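PDB 1RH1: colicin-B from Escherichia coli, which kills Escherichia coli and closely related bacteria by forming a channel that depolarises the cytoplasmic membrane and dissipates cellular energy. Local coordinates for residues N163-K168 / D267-F272. Residues are numbered along the deposited sequence; the frame is centred on the assembly and turned at random.
Sequences NNVPVK and DVIVRF
D267 OD1 is gripped twice, by a salt bridge to R170 NE and a hydrogen bond to Y282 OH, and two residues farther on I269 reaches across to V165 and V167. Both segments lie in one mixed β-sheet in the β-rich N-terminal part of the toxin, while R170 is on a strand of a different sheet. Strands 163-167 and 266-271 do not pair with each other: both pair with strand 189-201, the first antiparallel and the second parallel. No hydrogen bond crosses between the two segments, and the CA atoms of V165 and I269 stay 8.3 Å apart, so apolar side chains alone bridge them. I269 is stretched out, with CD1 anti to CA (chi2 180°), which carries that methyl to the valines. V165 meets it with CG1, the methyl set between its backbone N and carbonyl carbon (chi1 60°), and the two side chains cross at about a right angle. All three touching residues are buried. V165 also packs against L158, P159 and V194, while I269 lies on Y282, the same tyrosine whose hydroxyl binds D267. The closest approach is V165 CG1 to I269 CD1 at 3.5 Å; V167 CG1 touches that same I269 CD1 methyl more loosely, at 4.3 Å.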
loop_
_atom_site.group_PDB
_atom_site.type_symbol
_atom_site.label_atom_id
_atom_site.label_comp_id
_atom_site.label_asym_id
_atom_site.label_seq_id
_atom_site.Cartn_x
_atom_site.Cartn_y
_atom_site.Cartn_z
ATOM N N ASN A 163 16.210 8.485 -13.011
ATOM C CA ASN A 163 16.158 7.366 -12.096
ATOM C C ASN A 163 15.808 7.905 -10.729
ATOM O O ASN A 163 16.057 9.070 -10.398
ATOM C CB ASN A 163 17.486 6.647 -11.985
ATOM C CG ASN A 163 17.840 5.825 -13.212
ATOM O OD1 ASN A 163 17.518 4.640 -13.325
ATOM N ND2 ASN A 163 18.504 6.475 -14.171
ATOM N N ASN A 164 15.195 7.026 -9.939
ATOM C CA ASN A 164 14.785 7.391 -8.600
ATOM C C ASN A 164 15.878 7.146 -7.587
ATOM O O ASN A 164 16.539 6.107 -7.600
ATOM C CB ASN A 164 13.555 6.604 -8.205
ATOM C CG ASN A 164 12.300 6.878 -9.034
ATOM O OD1 ASN A 164 11.405 6.039 -9.093
ATOM N ND2 ASN A 164 12.125 8.004 -9.714
ATOM N N VAL A 165 16.109 8.142 -6.740
ATOM C CA VAL A 165 17.062 8.015 -5.661
ATOM C C VAL A 165 16.329 7.727 -4.347
ATOM O O VAL A 165 15.294 8.312 -4.044
ATOM C CB VAL A 165 17.894 9.320 -5.617
ATOM C CG1 VAL A 165 17.049 10.550 -5.376
ATOM C CG2 VAL A 165 18.898 9.204 -4.488
ATOM N N PRO A 166 16.806 6.783 -3.541
ATOM C CA PRO A 166 16.326 6.537 -2.188
ATOM C C PRO A 166 16.266 7.769 -1.326
ATOM O O PRO A 166 17.280 8.439 -1.246
ATOM C CB PRO A 166 17.277 5.516 -1.702
ATOM C CG PRO A 166 17.484 4.674 -2.926
ATOM C CD PRO A 166 17.676 5.705 -3.995
ATOM N N VAL A 167 15.137 8.154 -0.724
ATOM C CA VAL A 167 15.079 9.330 0.163
ATOM C C VAL A 167 14.607 9.000 1.579
ATOM O O VAL A 167 14.002 7.933 1.789
ATOM C CB VAL A 167 14.131 10.455 -0.385
ATOM C CG1 VAL A 167 14.732 11.102 -1.607
ATOM C CG2 VAL A 167 12.787 9.884 -0.763
ATOM N N LYS A 168 14.874 9.874 2.567
ATOM C CA LYS A 168 14.375 9.624 3.921
ATOM C C LYS A 168 13.238 10.497 4.423
ATOM O O LYS A 168 12.542 10.141 5.373
ATOM C CB LYS A 168 15.467 9.735 4.983
ATOM C CG LYS A 168 16.308 10.966 4.991
ATOM C CD LYS A 168 17.250 10.935 6.166
ATOM C CE LYS A 168 18.226 12.068 5.899
ATOM N NZ LYS A 168 19.007 12.335 7.083
ATOM N N ASP A 267 7.764 16.430 -6.794
ATOM C CA ASP A 267 9.019 16.728 -6.093
ATOM C C ASP A 267 10.140 15.947 -6.761
ATOM O O ASP A 267 9.970 14.784 -7.141
ATOM C CB ASP A 267 8.989 16.336 -4.605
ATOM C CG ASP A 267 8.593 14.914 -4.194
ATOM O OD1 ASP A 267 8.780 14.573 -3.023
ATOM O OD2 ASP A 267 8.083 14.159 -5.026
ATOM N N VAL A 268 11.274 16.594 -7.010
ATOM C CA VAL A 268 12.378 15.928 -7.690
ATOM C C VAL A 268 13.698 16.367 -7.095
ATOM O O VAL A 268 13.742 17.297 -6.295
ATOM C CB VAL A 268 12.420 16.250 -9.213
ATOM C CG1 VAL A 268 11.152 15.818 -9.915
ATOM C CG2 VAL A 268 12.568 17.739 -9.411
ATOM N N ILE A 269 14.792 15.719 -7.470
ATOM C CA ILE A 269 16.084 16.190 -7.028
ATOM C C ILE A 269 16.756 16.633 -8.298
ATOM O O ILE A 269 17.044 15.868 -9.217
ATOM C CB ILE A 269 16.855 15.059 -6.316
ATOM C CG1 ILE A 269 16.319 14.920 -4.906
ATOM C CG2 ILE A 269 18.336 15.365 -6.239
ATOM C CD1 ILE A 269 17.014 13.820 -4.114
ATOM N N VAL A 270 16.916 17.950 -8.339
ATOM C CA VAL A 270 17.531 18.607 -9.474
ATOM C C VAL A 270 19.023 18.515 -9.255
ATOM O O VAL A 270 19.555 18.993 -8.253
ATOM C CB VAL A 270 17.101 20.074 -9.538
ATOM C CG1 VAL A 270 17.786 20.694 -10.724
ATOM C CG2 VAL A 270 15.606 20.220 -9.719
ATOM N N ARG A 271 19.649 17.866 -10.235
ATOM C CA ARG A 271 21.097 17.659 -10.310
ATOM C C ARG A 271 21.747 18.638 -11.305
ATOM O O ARG A 271 21.425 18.634 -12.495
ATOM C CB ARG A 271 21.283 16.207 -10.711
ATOM C CG ARG A 271 22.688 15.750 -11.016
ATOM C CD ARG A 271 22.650 14.313 -11.465
ATOM N NE ARG A 271 23.790 13.670 -10.865
ATOM C CZ ARG A 271 24.302 12.534 -11.328
ATOM N NH1 ARG A 271 23.774 11.924 -12.398
ATOM N NH2 ARG A 271 25.361 12.002 -10.699
ATOM N N PHE A 272 22.673 19.498 -10.890
ATOM C CA PHE A 272 23.252 20.478 -11.794
ATOM C C PHE A 272 24.378 19.956 -12.699
ATOM O O PHE A 272 24.781 18.803 -12.531
ATOM C CB PHE A 272 23.694 21.638 -10.924
ATOM C CG PHE A 272 22.475 22.388 -10.421
ATOM C CD1 PHE A 272 21.944 23.430 -11.180
ATOM C CD2 PHE A 272 21.871 22.032 -9.211
ATOM C CE1 PHE A 272 20.813 24.107 -10.727
ATOM C CE2 PHE A 272 20.740 22.716 -8.763
ATOM C CZ PHE A 272 20.209 23.754 -9.518
#